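Local coordinates for MEM-A1 (Soil metagenome, PDB 6E0S), which probably hydrolyses beta-lactam antibiotics as a zinc-dependent metallo-beta-lactamase of subclass B3, at residues 40-43 with 44-47; 68-71 with 72-76; 153-157 with 158-162. One frame throughout, in Å; residues are numbered along the deposited sequence. Where two conformers were deposited one is given.

Overall arrangement
Interactions 1 and 2 touch, whereas interaction 3 stands apart from both. The loop 40-47 lies against helix 66-76 with the centres of the two contacts about 11 Å apart, and the bridge between them is His-73, whose ND1 is hydrogen-bonded to Val-40 O at 2.9 Å. Interaction 3, the hairpin 153-162, belongs to the other sheet of the sandwich; its centre is about 22 Å from that of interaction 1 and about 23 Å from that of interaction 2. Interaction 1 comes close to the metal site, the side chain of Leu-45 being about 6 Å from a bound zinc ion, while that of Ile-70 in interaction 2 is about 14 Å from one.

Interaction 1. Residues 40-43 with 44-47; sequences VGVR and GLSA
The flat carbonyl groups of Ala-47 and Leu-45 each accept one backbone N-H from residues 40-43, and each is approached differently. Val-40 N gives its hydrogen to Ala-47 O from above the carbonyl plane, 35° out of it, yet the N-H points almost straight at the oxygen over 2.9 Å. Val-42 N reaches Leu-45 O, also at 2.9 Å, nearly along the C=O axis, with a more bent N-H. Between these two bonds Gly-41 carries no side chain, and the returning chain comes close: the CB of Ala-47 turns toward it and lies 3.8 Å from Gly-41 CA. The same methyl meets Val-40 CG2 at 4.0 Å. Val-42 places CG2 between its own backbone N and carbonyl carbon (chi1 -63°), which brings that methyl alongside Leu-45 CB at 3.7 Å; the two side chains run side by side in the same direction. Arg-43 and Gly-44 make the bend, and the chain leaves in nearly the reverse of its incoming direction. Arg-43 turns outward, its NH1 bonded to Gln-28 OE1 and its guanidinium in a cation-pi contact with Trp-244. The buried Ala-47 N has no hydrogen-bond partner in the model. This turn connects strands 37-39 and 48-50 and comes near the metal site: the side chain of Leu-45 lies about 6 Å from a zinc ion and touches Asp-95 and His-96, which belong to the HxHxDH motif of the superfamily, as well as His-237. Ser-46 OG is hydrogen-bonded to Ser-235 O, at the end of strand 232-235, while Val-40, Val-42, Leu-45 and Ala-47 all pack on helix 66-76.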
loop_
_atom_site.group_PDB
_atom_site.type_symbol
_atom_site.label_atom_id
_atom_site.label_comp_id
_atom_site.label_asym_id
_atom_site.label_seq_id
_atom_site.Cartn_x
_atom_site.Cartn_y
_atom_site.Cartn_z
ATOM N N VAL A 40 -10.154 6.178 0.820
ATOM C CA VAL A 40 -10.950 6.351 -0.408
ATOM C C VAL A 40 -10.939 5.080 -1.263
ATOM O O VAL A 40 -11.334 5.096 -2.443
ATOM C CB VAL A 40 -10.451 7.557 -1.231
ATOM C CG1 VAL A 40 -10.746 8.866 -0.519
ATOM C CG2 VAL A 40 -8.956 7.411 -1.574
ATOM N N GLY A 41 -10.518 3.968 -0.679
ATOM C CA GLY A 41 -10.433 2.706 -1.402
ATOM C C GLY A 41 -11.756 1.967 -1.487
ATOM O O GLY A 41 -12.837 2.527 -1.273
ATOM N N VAL A 42 -11.664 0.670 -1.774
ATOM C CA VAL A 42 -12.855 -0.164 -1.860
ATOM C C VAL A 42 -12.874 -1.121 -0.671
ATOM O O VAL A 42 -12.022 -1.051 0.222
ATOM C CB VAL A 42 -12.926 -0.894 -3.216
ATOM C CG1 VAL A 42 -13.037 0.116 -4.353
ATOM C CG2 VAL A 42 -11.731 -1.830 -3.454
ATOM N N ARG A 43 -13.853 -2.014 -0.620
ATOM C CA ARG A 43 -13.981 -2.821 0.593
ATOM C C ARG A 43 -12.751 -3.708 0.834
ATOM O O ARG A 43 -12.312 -3.873 1.984
ATOM C CB ARG A 43 -15.261 -3.646 0.520
ATOM C CG ARG A 43 -15.518 -4.468 1.739
ATOM C CD ARG A 43 -15.632 -3.620 2.978
ATOM N NE ARG A 43 -15.905 -4.486 4.125
ATOM C CZ ARG A 43 -16.205 -4.044 5.342
ATOM N NH1 ARG A 43 -16.270 -2.744 5.557
ATOM N NH2 ARG A 43 -16.455 -4.911 6.336
ATOM N N GLY A 44 -12.152 -4.255 -0.228
ATOM C CA GLY A 44 -11.056 -5.195 -0.010
ATOM C C GLY A 44 -9.685 -4.724 -0.451
ATOM O O GLY A 44 -8.694 -5.478 -0.373
ATOM N N LEU A 45 -9.601 -3.484 -0.919
ATOM C CA LEU A 45 -8.343 -2.944 -1.440
ATOM C C LEU A 45 -8.234 -1.500 -1.003
ATOM O O LEU A 45 -9.101 -0.688 -1.332
ATOM C CB LEU A 45 -8.272 -3.034 -2.968
ATOM C CG LEU A 45 -8.437 -4.442 -3.550
ATOM C CD1 LEU A 45 -8.690 -4.381 -5.078
ATOM C CD2 LEU A 45 -7.226 -5.297 -3.239
ATOM N N SER A 46 -7.159 -1.165 -0.304
ATOM C CA SER A 46 -7.040 0.173 0.252
ATOM C C SER A 46 -6.630 1.196 -0.800
ATOM O O SER A 46 -5.938 0.885 -1.769
ATOM C CB SER A 46 -6.010 0.209 1.391
ATOM O OG SER A 46 -6.478 -0.568 2.464
ATOM N N ALA A 47 -7.030 2.438 -0.555
ATOM C CA ALA A 47 -6.410 3.613 -1.142
ATOM C C ALA A 47 -6.611 4.735 -0.145
ATOM O O ALA A 47 -7.635 4.793 0.529
ATOM C CB ALA A 47 -7.025 3.987 -2.502
#

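Interaction 2. Residues 68-71 with 72-76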
loop_
_atom_site.group_PDB
_atom_site.type_symbol
_atom_site.label_atom_id
_atom_site.label_comp_id
_atom_site.label_asym_id
_atom_site.label_seq_id
_atom_site.Cartn_x
_atom_site.Cartn_y
_atom_site.Cartn_z
ATOM N N PRO A 68 -12.324 3.846 -10.895
ATOM C CA PRO A 68 -13.444 4.819 -10.927
ATOM C C PRO A 68 -14.128 5.004 -9.584
ATOM O O PRO A 68 -14.594 6.116 -9.291
ATOM C CB PRO A 68 -14.397 4.240 -11.982
ATOM C CG PRO A 68 -14.006 2.825 -12.107
ATOM C CD PRO A 68 -12.537 2.759 -11.859
ATOM N N GLN A 69 -14.169 3.967 -8.739
ATOM C CA GLN A 69 -14.731 4.111 -7.390
ATOM C C GLN A 69 -13.856 5.001 -6.518
ATOM O O GLN A 69 -14.368 5.818 -5.739
ATOM C CB GLN A 69 -14.895 2.735 -6.732
ATOM C CG GLN A 69 -15.834 1.798 -7.484
ATOM C CD GLN A 69 -16.012 0.485 -6.765
ATOM O OE1 GLN A 69 -16.777 0.397 -5.806
ATOM N NE2 GLN A 69 -15.294 -0.549 -7.216
ATOM N N ILE A 70 -12.531 4.867 -6.635
ATOM C CA ILE A 70 -11.624 5.724 -5.859
ATOM C C ILE A 70 -11.785 7.169 -6.294
ATOM O O ILE A 70 -11.850 8.095 -5.464
ATOM C CB ILE A 70 -10.160 5.248 -6.008
ATOM C CG1 ILE A 70 -9.962 3.894 -5.287
ATOM C CG2 ILE A 70 -9.144 6.331 -5.461
ATOM C CD1 ILE A 70 -8.727 3.101 -5.768
ATOM N N ALA A 71 -11.901 7.384 -7.602
ATOM C CA ALA A 71 -12.131 8.737 -8.093
ATOM C C ALA A 71 -13.438 9.295 -7.545
ATOM O O ALA A 71 -13.497 10.435 -7.051
ATOM C CB ALA A 71 -12.143 8.734 -9.625
ATOM N N GLN A 72 -14.504 8.502 -7.633
ATOM C CA GLN A 72 -15.779 8.964 -7.118
ATOM C C GLN A 72 -15.699 9.240 -5.620
ATOM O O GLN A 72 -16.274 10.222 -5.145
ATOM C CB GLN A 72 -16.864 7.951 -7.472
ATOM C CG GLN A 72 -17.212 8.028 -8.950
ATOM C CD GLN A 72 -17.477 6.680 -9.589
ATOM O OE1 GLN A 72 -17.679 5.684 -8.898
ATOM N NE2 GLN A 72 -17.482 6.647 -10.922
ATOM N N HIS A 73 -14.959 8.422 -4.874
ATOM C CA HIS A 73 -14.797 8.648 -3.443
ATOM C C HIS A 73 -14.082 9.969 -3.167
ATOM O O HIS A 73 -14.475 10.727 -2.267
ATOM C CB HIS A 73 -14.011 7.479 -2.830
ATOM C CG HIS A 73 -14.799 6.209 -2.769
ATOM N ND1 HIS A 73 -14.210 4.970 -2.648
ATOM C CD2 HIS A 73 -16.132 5.984 -2.852
ATOM C CE1 HIS A 73 -15.143 4.038 -2.630
ATOM N NE2 HIS A 73 -16.317 4.620 -2.773
ATOM N N ILE A 74 -13.007 10.240 -3.912
ATOM C CA ILE A 74 -12.296 11.512 -3.791
ATOM C C ILE A 74 -13.249 12.686 -4.040
ATOM O O ILE A 74 -13.329 13.617 -3.229
ATOM C CB ILE A 74 -11.080 11.523 -4.743
ATOM C CG1 ILE A 74 -10.037 10.514 -4.249
ATOM C CG2 ILE A 74 -10.431 12.935 -4.823
ATOM C CD1 ILE A 74 -8.928 10.160 -5.335
ATOM N N ARG A 75 -14.020 12.636 -5.140
ATOM C CA ARG A 75 -14.939 13.732 -5.463
ATOM C C ARG A 75 -16.044 13.847 -4.424
ATOM O O ARG A 75 -16.450 14.956 -4.038
ATOM C CB ARG A 75 -15.571 13.517 -6.845
ATOM C CG ARG A 75 -14.624 13.423 -8.023
ATOM C CD ARG A 75 -15.394 13.407 -9.350
ATOM N NE ARG A 75 -14.528 13.004 -10.445
ATOM C CZ ARG A 75 -14.532 11.803 -11.015
ATOM N NH1 ARG A 75 -15.409 10.873 -10.625
ATOM N NH2 ARG A 75 -13.680 11.543 -12.017
ATOM N N GLN A 76 -16.545 12.704 -3.965
ATOM C CA GLN A 76 -17.646 12.707 -3.012
ATOM C C GLN A 76 -17.254 13.465 -1.752
ATOM O O GLN A 76 -18.080 14.176 -1.162
ATOM C CB GLN A 76 -18.022 11.261 -2.699
ATOM C CG GLN A 76 -19.062 11.046 -1.664
ATOM C CD GLN A 76 -19.321 9.551 -1.460
ATOM O OE1 GLN A 76 -18.794 8.701 -2.200
ATOM N NE2 GLN A 76 -20.136 9.233 -0.477
#
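His-73 folds back along its helix over the carbonyl group of Gln-69, one turn earlier. Its CB lies near both Gln-69 O and Ile-70 O; CG, anti to the carbonyl carbon of its own residue (chi1 -71°), comes to 3.0 Å from Gln-69 O. From there the oxygen sits over one face of the imidazole, displaced toward the rim, with His-73 CD2 3.4 Å from Gln-69 O. The ring atoms CE1 and NE2 are a little farther off. ND1 is also close to Gln-69 O but badly angled for a bond; it is hydrogen-bonded instead to Val-40 O, and since a carbonyl oxygen can only accept, ND1 carries the hydrogen. This bond fixes the ring's rotation. Gln-69 O itself is taken by His-73 N at 2.8 Å. That bond is one of a run of i to i+4 backbone bonds, Gln-72 N to Pro-68 O, Ile-74 N to Ile-70 O and Arg-75 N to Ala-71 O among them, which make this the alpha-helix of the beta-alpha-beta unit formed by strand 56-59, helix 66-76 and strand 84-88. On the buried side of the helix, Ile-74 CD1 reaches back to Ile-70 CG2 at 3.8 Å, the two side chains crossing at a slant, and CG1 of Ile-74 rests 3.3 Å from Ile-70 O. Ile-70 also meets Leu-103 of helix 100-107. Arg-75 runs extended from CG to NE and then turns its guanidinium so that Ala-71 C lies over one of its faces; Arg-75 CZ is 4.1 Å from Ala-71 CB, and both residues touch Leu-106. Gln-69 NE2 is hydrogen-bonded to Asn-25 O.

Interaction 3. Residues 153-157 with 158-162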
loop_
_atom_site.group_PDB
_atom_site.type_symbol
_atom_site.label_atom_id
_atom_site.label_comp_id
_atom_site.label_asym_id
_atom_site.label_seq_id
_atom_site.Cartn_x
_atom_site.Cartn_y
_atom_site.Cartn_z
ATOM N N VAL A 153 11.940 11.247 1.458
ATOM C CA VAL A 153 10.732 11.943 1.909
ATOM C C VAL A 153 10.075 12.637 0.728
ATOM O O VAL A 153 10.686 13.501 0.086
ATOM C CB VAL A 153 11.057 12.946 3.025
ATOM C CG1 VAL A 153 9.789 13.668 3.452
ATOM C CG2 VAL A 153 11.670 12.225 4.180
ATOM N N VAL A 154 8.819 12.303 0.480
ATOM C CA VAL A 154 8.024 12.922 -0.576
ATOM C C VAL A 154 7.323 14.134 0.031
ATOM O O VAL A 154 6.557 13.991 0.991
ATOM C CB VAL A 154 7.012 11.915 -1.138
ATOM C CG1 VAL A 154 6.142 12.534 -2.217
ATOM C CG2 VAL A 154 7.747 10.670 -1.667
ATOM N N LYS A 155 7.594 15.321 -0.511
ATOM C CA LYS A 155 7.144 16.574 0.083
ATOM C C LYS A 155 6.138 17.268 -0.822
ATOM O O LYS A 155 6.376 17.403 -2.017
ATOM C CB LYS A 155 8.337 17.496 0.338
ATOM C CG LYS A 155 9.228 17.035 1.477
ATOM C CD LYS A 155 9.008 17.924 2.697
ATOM C CE LYS A 155 9.203 19.376 2.326
ATOM N NZ LYS A 155 8.973 20.311 3.442
ATOM N N LEU A 156 5.023 17.712 -0.249
ATOM C CA LEU A 156 4.053 18.522 -0.986
ATOM C C LEU A 156 3.386 19.465 0.007
ATOM O O LEU A 156 2.529 19.043 0.798
ATOM C CB LEU A 156 3.030 17.648 -1.688
ATOM C CG LEU A 156 1.912 18.362 -2.435
ATOM C CD1 LEU A 156 2.478 19.181 -3.563
ATOM C CD2 LEU A 156 0.968 17.267 -2.938
ATOM N N GLY A 157 3.773 20.729 -0.035
ATOM C CA GLY A 157 3.276 21.697 0.920
ATOM C C GLY A 157 3.504 21.222 2.342
ATOM O O GLY A 157 4.628 20.882 2.728
ATOM N N PRO A 158 2.425 21.126 3.124
ATOM C CA PRO A 158 2.524 20.616 4.499
ATOM C C PRO A 158 2.572 19.097 4.611
ATOM O O PRO A 158 2.503 18.572 5.722
ATOM C CB PRO A 158 1.236 21.153 5.131
ATOM C CG PRO A 158 0.198 20.997 3.922
ATOM C CD PRO A 158 1.023 21.367 2.699
ATOM N N LEU A 159 2.650 18.350 3.507
ATOM C CA LEU A 159 2.678 16.902 3.565
ATOM C C LEU A 159 4.103 16.398 3.406
ATOM O O LEU A 159 4.865 16.911 2.585
ATOM C CB LEU A 159 1.819 16.268 2.470
ATOM C CG LEU A 159 0.422 16.845 2.261
ATOM C CD1 LEU A 159 -0.351 16.155 1.095
ATOM C CD2 LEU A 159 -0.377 16.771 3.541
ATOM N N ALA A 160 4.453 15.372 4.173
ATOM C CA ALA A 160 5.795 14.782 4.086
ATOM C C ALA A 160 5.605 13.285 4.325
ATOM O O ALA A 160 5.341 12.868 5.455
ATOM C CB ALA A 160 6.764 15.404 5.105
ATOM N N VAL A 161 5.708 12.488 3.260
ATOM C CA VAL A 161 5.460 11.046 3.314
ATOM C C VAL A 161 6.766 10.315 3.004
ATOM O O VAL A 161 7.360 10.526 1.945
ATOM C CB VAL A 161 4.353 10.632 2.324
ATOM C CG1 VAL A 161 4.042 9.142 2.454
ATOM C CG2 VAL A 161 3.071 11.445 2.545
ATOM N N THR A 162 7.184 9.416 3.895
ATOM C CA THR A 162 8.473 8.748 3.770
ATOM C C THR A 162 8.300 7.377 3.131
ATOM O O THR A 162 7.422 6.604 3.539
ATOM C CB THR A 162 9.126 8.597 5.140
ATOM O OG1 THR A 162 9.346 9.902 5.707
ATOM C CG2 THR A 162 10.461 7.861 5.056
#
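Two hydrogen-bonded pairs, Val-154 with Val-161 and Leu-156 with Leu-159, tie strands 153-156 and 159-162 into an antiparallel hairpin. Val-154 N reaches Val-161 O at 2.7 Å, and Val-161 N answers to Val-154 O at 2.9 Å. Around the tip, Leu-156 N bonds to Leu-159 O; the return bond from Leu-159 N to Leu-156 O, 2.8 Å long, comes from well above the carbonyl plane and closes a type II' turn. Gly-157 holds the first corner with a phi of 54°, which glycine adopts readily, and Pro-158 follows at the second. At the intervening non-hydrogen-bonded pair of Lys-155 and Ala-160, two weaker CA-H...O contacts form: Ala-160 CA lies 3.3 Å from Val-154 O, and Lys-155 CA 3.4 Å from Leu-159 O. Side chains meet on both faces. On the face shared by Val-153, Lys-155, Ala-160 and Thr-162, Val-153 sets CG1 anti to its backbone nitrogen (chi1 179°), which carries that methyl to an apolar contact 3.9 Å from Ala-160 CB; its CG2 makes a van der Waals contact with the hydroxyl Thr-162 OG1 at 3.6 Å. On the other, Leu-156 CD2 and Leu-159 CD1 meet more loosely. Strand 153-156 is the outermost of its sheet, and strand 159-165 continues it to strand 174-182, where Thr-162 is joined to Thr-177 by backbone hydrogen bonding and Val-154 and Val-161 pack on Trp-176. The face bearing Val-154, Leu-156, Leu-159 and Val-161 turns to the second sheet, where Ile-57 of strand 56-59 and Lys-85, Leu-86 and Leu-88 of strand 84-88 meet it.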